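Local coordinates for endopolygalacturonase (Chondrostereum purpureum, PDB 1KCC), which probably hydrolyses the 1,4-alpha-D-galacturonosyl linkages of polygalacturonate, the backbone of pectin, as a family 28 glycoside hydrolase, at residues G154-A159 against C175-D180; I197-I202 against V211-N216. All coordinates share one frame; numbering follows the deposited sequence. Where two conformers were deposited one is given.

Contact 1: G154-A159 against C175-D180. With NA (sodium ion), chain F.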
ATOM      1  N   GLY A 154      -2.250   2.965  -2.835  1.00  5.66           N
ATOM      2  CA  GLY A 154      -2.769   3.566  -1.622  1.00  5.86           C
ATOM      3  C   GLY A 154      -1.676   3.856  -0.607  1.00  5.37           C
ATOM      4  O   GLY A 154      -1.436   5.005  -0.218  1.00  6.42           O
ATOM      5  N   PHE A 155      -0.996   2.772  -0.186  1.00  5.68           N
ATOM      6  CA  PHE A 155       0.052   2.824   0.806  1.00  5.70           C
ATOM      7  C   PHE A 155       1.269   2.048   0.295  1.00  5.68           C
ATOM      8  O   PHE A 155       1.123   0.878  -0.033  1.00  6.72           O
ATOM      9  CB  PHE A 155      -0.367   2.170   2.132  1.00  6.69           C
ATOM     10  CG  PHE A 155      -1.628   2.757   2.702  1.00  6.31           C
ATOM     11  CD1 PHE A 155      -1.549   3.867   3.575  1.00  7.85           C
ATOM     12  CD2 PHE A 155      -2.876   2.242   2.417  1.00  7.61           C
ATOM     13  CE1 PHE A 155      -2.734   4.397   4.097  1.00  8.99           C
ATOM     14  CE2 PHE A 155      -4.028   2.783   2.921  1.00  8.47           C
ATOM     15  CZ  PHE A 155      -3.979   3.883   3.773  1.00  9.11           C
ATOM     16  N   ASP A 156       2.417   2.724   0.220  1.00  5.86           N
ATOM     17  CA  ASP A 156       3.688   2.057  -0.088  1.00  5.60           C
ATOM     18  C   ASP A 156       4.510   2.038   1.176  1.00  5.51           C
ATOM     19  O   ASP A 156       4.813   3.122   1.748  1.00  6.86           O
ATOM     20  CB  ASP A 156       4.404   2.831  -1.185  1.00  6.21           C
ATOM     21  CG  ASP A 156       3.707   2.748  -2.519  1.00  6.41           C
ATOM     22  OD1 ASP A 156       3.222   1.606  -2.836  1.00  6.85           O
ATOM     23  OD2 ASP A 156       3.687   3.711  -3.280  1.00  7.89           O
ATOM     24  N   VAL A 157       4.857   0.852   1.665  1.00  5.85           N
ATOM     25  CA  VAL A 157       5.477   0.725   2.984  1.00  5.62           C
ATOM     26  C   VAL A 157       6.887   0.168   2.876  1.00  5.83           C
ATOM     27  O   VAL A 157       7.077  -0.953   2.396  1.00  6.71           O
ATOM     28  CB  VAL A 157       4.617  -0.192   3.915  1.00  6.44           C
ATOM     29  CG1 VAL A 157       5.280  -0.283   5.286  1.00  7.58           C
ATOM     30  CG2 VAL A 157       3.188   0.321   4.021  1.00  7.47           C
ATOM     31  N   SER A 158       7.844   0.959   3.383  1.00  6.33           N
ATOM     32  CA  SER A 158       9.217   0.494   3.579  1.00  6.95           C
ATOM     33  C   SER A 158       9.559   0.939   4.993  1.00  6.75           C
ATOM     34  O   SER A 158      10.038   2.067   5.243  1.00  7.79           O
ATOM     35  CB  SER A 158      10.203   1.073   2.588  1.00  8.24           C
ATOM     36  OG  SER A 158       9.931   0.512   1.276  1.00  8.87           O
ATOM     37  N   ALA A 159       9.255   0.065   5.963  1.00  7.06           N
ATOM     38  CA  ALA A 159       9.294   0.485   7.356  1.00  7.93           C
ATOM     39  C   ALA A 159       9.083  -0.723   8.249  1.00  6.87           C
ATOM     40  O   ALA A 159       8.458  -1.710   7.843  1.00  7.53           O
ATOM     41  CB  ALA A 159       8.151   1.451   7.613  1.00  9.36           C
ATOM     42  N   CYS A 175      -3.417  -1.644  -3.526  1.00  6.14           N
ATOM     43  CA  CYS A 175      -4.028  -0.997  -2.374  1.00  7.06           C
ATOM     44  C   CYS A 175      -2.966  -0.654  -1.324  1.00  6.46           C
ATOM     45  O   CYS A 175      -2.910   0.442  -0.770  1.00  7.24           O
ATOM     46  CB  CYS A 175      -5.127  -1.950  -1.885  1.00 10.96           C
ATOM     47  SG  CYS A 175      -6.075  -1.388  -0.504  1.00 10.47           S
ATOM     48  N   ILE A 176      -2.119  -1.668  -1.064  1.00  6.09           N
ATOM     49  CA  ILE A 176      -0.905  -1.542  -0.285  1.00  5.84           C
ATOM     50  C   ILE A 176       0.155  -2.318  -1.055  1.00  5.41           C
ATOM     51  O   ILE A 176      -0.145  -3.390  -1.623  1.00  5.92           O
ATOM     52  CB  ILE A 176      -1.047  -2.064   1.140  1.00  5.89           C
ATOM     53  CG1 ILE A 176       0.271  -1.915   1.915  1.00  6.63           C
ATOM     54  CG2 ILE A 176      -1.615  -3.492   1.206  1.00  7.01           C
ATOM     55  CD1 ILE A 176       0.166  -2.105   3.426  1.00  8.10           C
ATOM     56  N   ALA A 177       1.372  -1.771  -1.051  1.00  5.55           N
ATOM     57  CA  ALA A 177       2.562  -2.526  -1.488  1.00  5.83           C
ATOM     58  C   ALA A 177       3.552  -2.456  -0.333  1.00  5.23           C
ATOM     59  O   ALA A 177       4.013  -1.367   0.052  1.00  6.28           O
ATOM     60  CB  ALA A 177       3.162  -1.921  -2.748  1.00  6.85           C
ATOM     61  N   ILE A 178       3.872  -3.620   0.233  1.00  5.62           N
ATOM     62  CA  ILE A 178       4.844  -3.716   1.327  1.00  5.82           C
ATOM     63  C   ILE A 178       6.162  -4.079   0.656  1.00  6.20           C
ATOM     64  O   ILE A 178       6.331  -5.212   0.172  1.00  6.70           O
ATOM     65  CB  ILE A 178       4.425  -4.780   2.361  1.00  6.74           C
ATOM     66  CG1 ILE A 178       3.063  -4.415   2.948  1.00  8.08           C
ATOM     67  CG2 ILE A 178       5.529  -4.904   3.381  1.00  9.82           C
ATOM     68  CD1 ILE A 178       2.445  -5.532   3.797  1.00  8.91           C
ATOM     69  N   ASN A 179       7.089  -3.118   0.643  1.00  6.36           N
ATOM     70  CA  ASN A 179       8.329  -3.277  -0.100  1.00  6.63           C
ATOM     71  C   ASN A 179       9.543  -3.638   0.747  1.00  6.16           C
ATOM     72  O   ASN A 179      10.516  -4.160   0.209  1.00  7.24           O
ATOM     73  CB  ASN A 179       8.593  -1.982  -0.870  1.00  8.44           C
ATOM     74  CG  ASN A 179       7.563  -1.704  -1.942  1.00 12.17           C
ATOM     75  OD1 ASN A 179       7.000  -0.569  -2.023  1.00 16.87           O
ATOM     76  ND2 ASN A 179       7.342  -2.700  -2.726  1.00 17.74           N
ATOM     77  N   ASP A 180       9.504  -3.362   2.063  1.00  6.28           N
ATOM     78  CA  ASP A 180      10.626  -3.644   2.949  1.00  6.32           C
ATOM     79  C   ASP A 180      10.113  -3.499   4.365  1.00  6.38           C
ATOM     80  O   ASP A 180       9.267  -2.618   4.618  1.00  7.61           O
ATOM     81  CB  ASP A 180      11.767  -2.644   2.682  1.00  6.79           C
ATOM     82  CG  ASP A 180      13.093  -3.009   3.273  1.00  7.75           C
ATOM     83  OD1 ASP A 180      13.443  -4.175   3.397  1.00  9.06           O
ATOM     84  OD2 ASP A 180      13.881  -2.047   3.551  1.00 13.25           O
TER
HETATM   85 NA    NA F2004       7.884   2.000  -0.322  1.00 10.86          NA
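The Phe155 ring meets 175-180 at its edge: Cys175 O lies near the ring plane, 3.7 Å from CD2, and neither ring face carries a group from that segment. Ile122, Cys167 and Val169 also touch the Phe155 side chain. With CG beside the backbone N (chi1 -56°), the ring swings clear of Ile176, whose CG1 packs against Phe155 CB instead. Next along the same face, Ile176 CD1 meets Val157 CG2 at 3.9 Å, the two side chains crossing at a slant. On the opposite face the Asp156 carboxylate sets OD1 3.5 Å from the Ala177 methyl, and close to Asp153 OD2. The Asn179 amide turns its OD1 to within 3.2 Å of the sodium ion, which Ser158 OG binds at 3.0 Å; that same hydroxyl oxygen rests against Asn179 CB.

Between the backbones runs a parallel ladder. Phe155 O takes the N-H of Ala177 at 2.8 Å and Ala177 O that of Val157, both bonds nearly straight. After Val157 the register slips by one residue, a beta bulge: Val157 O accepts Asn179 N at 2.8 Å and, weakly, Asp180 N as well. Pairing resumes when Ala159 N reaches Asp180 O from above the carbonyl plane, while the Asp180 carboxylate bonds outside, through OD1, to His207 N.

The strands lie 13° from parallel, with Phe155, Val157, Ile176 and Ile178 turned into the hydrophobic interior. Ala177, on the other face, has its side chain about 6 Å from those of Asp173 and Lys228, both galacturonate-binding residues. Stacked neighbouring strands like these are the hallmark of the right-handed parallel beta-helix of family 28, here beside its substrate-binding cleft.

Contact 2: I197-I202 against V211-N216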
ATOM      1  N   ILE A 197      -3.821  -6.542  -2.687  1.00  5.95           N
ATOM      2  CA  ILE A 197      -2.946  -6.380  -1.505  1.00  5.60           C
ATOM      3  C   ILE A 197      -1.620  -7.065  -1.790  1.00  5.48           C
ATOM      4  O   ILE A 197      -1.595  -8.287  -1.988  1.00  6.20           O
ATOM      5  CB  ILE A 197      -3.612  -6.998  -0.270  1.00  5.81           C
ATOM      6  CG1 ILE A 197      -4.924  -6.258   0.075  1.00  7.17           C
ATOM      7  CG2 ILE A 197      -2.652  -7.014   0.917  1.00  6.38           C
ATOM      8  CD1 ILE A 197      -5.740  -7.008   1.148  1.00  7.76           C
ATOM      9  N   SER A 198      -0.541  -6.267  -1.881  1.00  5.43           N
ATOM     10  CA  SER A 198       0.734  -6.799  -2.364  1.00  5.67           C
ATOM     11  C   SER A 198       1.854  -6.684  -1.338  1.00  5.31           C
ATOM     12  O   SER A 198       2.010  -5.694  -0.621  1.00  5.95           O
ATOM     13  CB  SER A 198       1.172  -6.057  -3.621  1.00  6.50           C
ATOM     14  OG  SER A 198       0.329  -6.408  -4.686  1.00  7.72           O
ATOM     15  N   ILE A 199       2.711  -7.726  -1.415  1.00  5.79           N
ATOM     16  CA  ILE A 199       4.074  -7.635  -0.926  1.00  5.88           C
ATOM     17  C   ILE A 199       4.969  -7.564  -2.142  1.00  5.97           C
ATOM     18  O   ILE A 199       4.872  -8.430  -3.042  1.00  6.70           O
ATOM     19  CB  ILE A 199       4.430  -8.845  -0.015  1.00  6.75           C
ATOM     20  CG1 ILE A 199       3.576  -8.796   1.245  1.00  7.35           C
ATOM     21  CG2 ILE A 199       5.940  -8.861   0.228  1.00  7.76           C
ATOM     22  CD1 ILE A 199       3.642 -10.078   2.064  1.00  9.38           C
ATOM     23  N   GLY A 200       5.781  -6.503  -2.215  1.00  6.57           N
ATOM     24  CA  GLY A 200       6.672  -6.264  -3.340  1.00  6.99           C
ATOM     25  C   GLY A 200       6.101  -5.238  -4.341  1.00  7.24           C
ATOM     26  O   GLY A 200       5.090  -4.601  -4.099  1.00  8.87           O
ATOM     27  N   SER A 201       6.788  -5.096  -5.490  1.00  7.96           N
ATOM     28  CA  SER A 201       7.842  -6.017  -5.932  1.00  8.46           C
ATOM     29  C   SER A 201       9.063  -5.905  -5.046  1.00  8.36           C
ATOM     30  O   SER A 201       9.546  -4.804  -4.631  1.00 11.03           O
ATOM     31  CB  SER A 201       8.145  -5.729  -7.428  1.00 12.04           C
ATOM     32  OG  SER A 201       9.017  -4.679  -7.577  0.59 13.29           O
ATOM     33  N   ILE A 202       9.568  -7.053  -4.678  1.00  6.93           N
ATOM     34  CA  ILE A 202      10.769  -7.176  -3.851  1.00  6.87           C
ATOM     35  C   ILE A 202      12.004  -6.973  -4.739  1.00  6.69           C
ATOM     36  O   ILE A 202      12.171  -7.702  -5.744  1.00  7.25           O
ATOM     37  CB  ILE A 202      10.799  -8.525  -3.142  1.00  7.06           C
ATOM     38  CG1 ILE A 202       9.578  -8.693  -2.198  1.00  7.46           C
ATOM     39  CG2 ILE A 202      12.106  -8.753  -2.411  1.00  8.74           C
ATOM     40  CD1 ILE A 202       9.559  -7.758  -0.999  1.00  9.36           C
ATOM     41  N   VAL A 211       4.467 -10.309   8.449  1.00  6.31           N
ATOM     42  CA  VAL A 211       3.362  -9.529   7.896  1.00  6.15           C
ATOM     43  C   VAL A 211       2.051 -10.245   8.241  1.00  6.33           C
ATOM     44  O   VAL A 211       1.952 -11.485   8.064  1.00  6.83           O
ATOM     45  CB  VAL A 211       3.482  -9.390   6.380  1.00  6.70           C
ATOM     46  CG1 VAL A 211       2.267  -8.754   5.733  1.00  7.76           C
ATOM     47  CG2 VAL A 211       4.736  -8.611   6.012  1.00  8.13           C
ATOM     48  N   VAL A 212       1.074  -9.495   8.696  1.00  6.30           N
ATOM     49  CA  VAL A 212      -0.278 -10.015   8.925  1.00  6.69           C
ATOM     50  C   VAL A 212      -1.248  -9.218   8.072  1.00  6.03           C
ATOM     51  O   VAL A 212      -1.315  -7.982   8.195  1.00  6.87           O
ATOM     52  CB  VAL A 212      -0.664  -9.942  10.436  1.00  7.60           C
ATOM     53  CG1 VAL A 212      -2.135 -10.308  10.591  1.00  9.22           C
ATOM     54  CG2 VAL A 212       0.231 -10.846  11.252  1.00 10.14           C
ATOM     55  N   ILE A 213      -1.980  -9.914   7.205  1.00  5.84           N
ATOM     56  CA  ILE A 213      -2.982  -9.346   6.304  1.00  5.78           C
ATOM     57  C   ILE A 213      -4.303  -9.939   6.759  1.00  5.66           C
ATOM     58  O   ILE A 213      -4.578 -11.115   6.460  1.00  6.03           O
ATOM     59  CB  ILE A 213      -2.634  -9.679   4.830  1.00  6.49           C
ATOM     60  CG1 ILE A 213      -1.297  -9.063   4.461  1.00 13.55           C
ATOM     61  CG2 ILE A 213      -3.773  -9.222   3.930  1.00  6.65           C
ATOM     62  CD1 ILE A 213      -0.511  -9.142   3.263  1.00 15.01           C
ATOM     63  N   LYS A 214      -5.091  -9.173   7.501  1.00  5.92           N
ATOM     64  CA  LYS A 214      -6.200  -9.752   8.256  1.00  6.53           C
ATOM     65  C   LYS A 214      -7.469  -8.933   8.109  1.00  6.43           C
ATOM     66  O   LYS A 214      -7.475  -7.705   8.308  1.00  6.72           O
ATOM     67  CB  LYS A 214      -5.826  -9.842   9.772  1.00  7.26           C
ATOM     68  CG  LYS A 214      -6.934 -10.471  10.640  1.00  7.85           C
ATOM     69  CD  LYS A 214      -6.395 -10.773  12.014  1.00 13.53           C
ATOM     70  CE  LYS A 214      -7.406 -11.398  12.971  1.00 12.12           C
ATOM     71  NZ  LYS A 214      -6.668 -11.385  14.334  0.58 14.56           N
ATOM     72  N   GLY A 215      -8.590  -9.611   7.811  1.00  6.24           N
ATOM     73  CA  GLY A 215      -9.878  -8.923   7.939  1.00  7.07           C
ATOM     74  C   GLY A 215     -10.205  -7.948   6.800  1.00  6.29           C
ATOM     75  O   GLY A 215     -11.135  -7.142   7.001  1.00  7.74           O
ATOM     76  N   ASN A 216      -9.474  -7.991   5.718  1.00  6.37           N
ATOM     77  CA  ASN A 216      -9.673  -6.993   4.655  1.00  6.67           C
ATOM     78  C   ASN A 216     -10.682  -7.443   3.634  1.00  6.55           C
ATOM     79  O   ASN A 216     -10.893  -8.645   3.452  1.00  8.45           O
ATOM     80  CB  ASN A 216      -8.300  -6.747   3.936  1.00  6.57           C
ATOM     81  CG  ASN A 216      -7.248  -6.345   4.901  1.00  6.07           C
ATOM     82  OD1 ASN A 216      -6.315  -7.214   5.220  1.00  8.03           O
ATOM     83  ND2 ASN A 216      -7.282  -5.184   5.399  1.00  5.32           N
TER
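Ile197 and Ile213 face each other across the interior of the beta-helix, on strand segments that run nearly antiparallel (166°) with their axes 10.0 Å apart. At that separation the backbones form no hydrogen bonds with each other, and side chains alone fill the gap.

Branched aliphatic contacts do most of the work. Ile197 CG2 lies 3.8 Å from Ile213 CD1 and 3.9 Å from Ile213 CG2, the two isoleucines sliding past one another in opposite directions, so the CG2 methyl and the CD1 tip of the ethyl branch of Ile213 both bear on one methyl of its partner. Farther along, Ile199 and Val211 approach tip to tip, CD1 to CG1 at 4.1 Å. Ile199 CD1 also touches Ile213 CD1, more loosely at 4.4 Å, which joins the Ile197-Ile213 and Ile199-Val211 contacts into one patch.

A second kind of contact sets a methyl against the base of a polar side chain. Ile197 places CG1 beside its own backbone N (chi1 -63°) and then extends fully (chi2 170°), bringing CD1 to 3.8 Å from Asn216 CB. Through CD1 and CG2, Ile197 therefore bridges Asn216 and Ile213; an alanine here would probably open a gap between them and deprive Ile213 CD1 of its close methyl neighbour.

The polar bonds are made outside the pair. Ile213 O and Asn216 N both bond to the side chain of Asn246, tying 211-216 to the next coil, while Ile197 and Ile199 pair through their backbones with Arg226. Around this apolar layer, Phe186 of strand 184-187 touches both Ile197 and Asn216 from the preceding coil; on the following one, Val238 and Val241 of strand 237-244 pack on Ile199, Tyr243 on Ile213, and Ile227 of strand 226-230 also on Ile199.

Overall arrangement
Followed from the N terminus, the chain passes along 154-159, makes a circuit through strand 162-170 and returns to lay 175-180 alongside; contact 1 thus closes one coil of the beta-helix. It continues through strands 184-187 and 190-192 to 197-202, where contact 2 opens; a short connection turns it back, nearly antiparallel, and 211-216 closes that loop by packing on 197-202. The contacts follow in series, neither nested nor crossed. Contact 1 ties successive coils along the helix axis, whereas contact 2 packs opposite walls of the coil against each other across the interior. They meet in one sheet: Ile178 N and O probably hydrogen-bond to Ser198 O and Gly200 N, making 154-159, 175-180 and 197-202 consecutive strands.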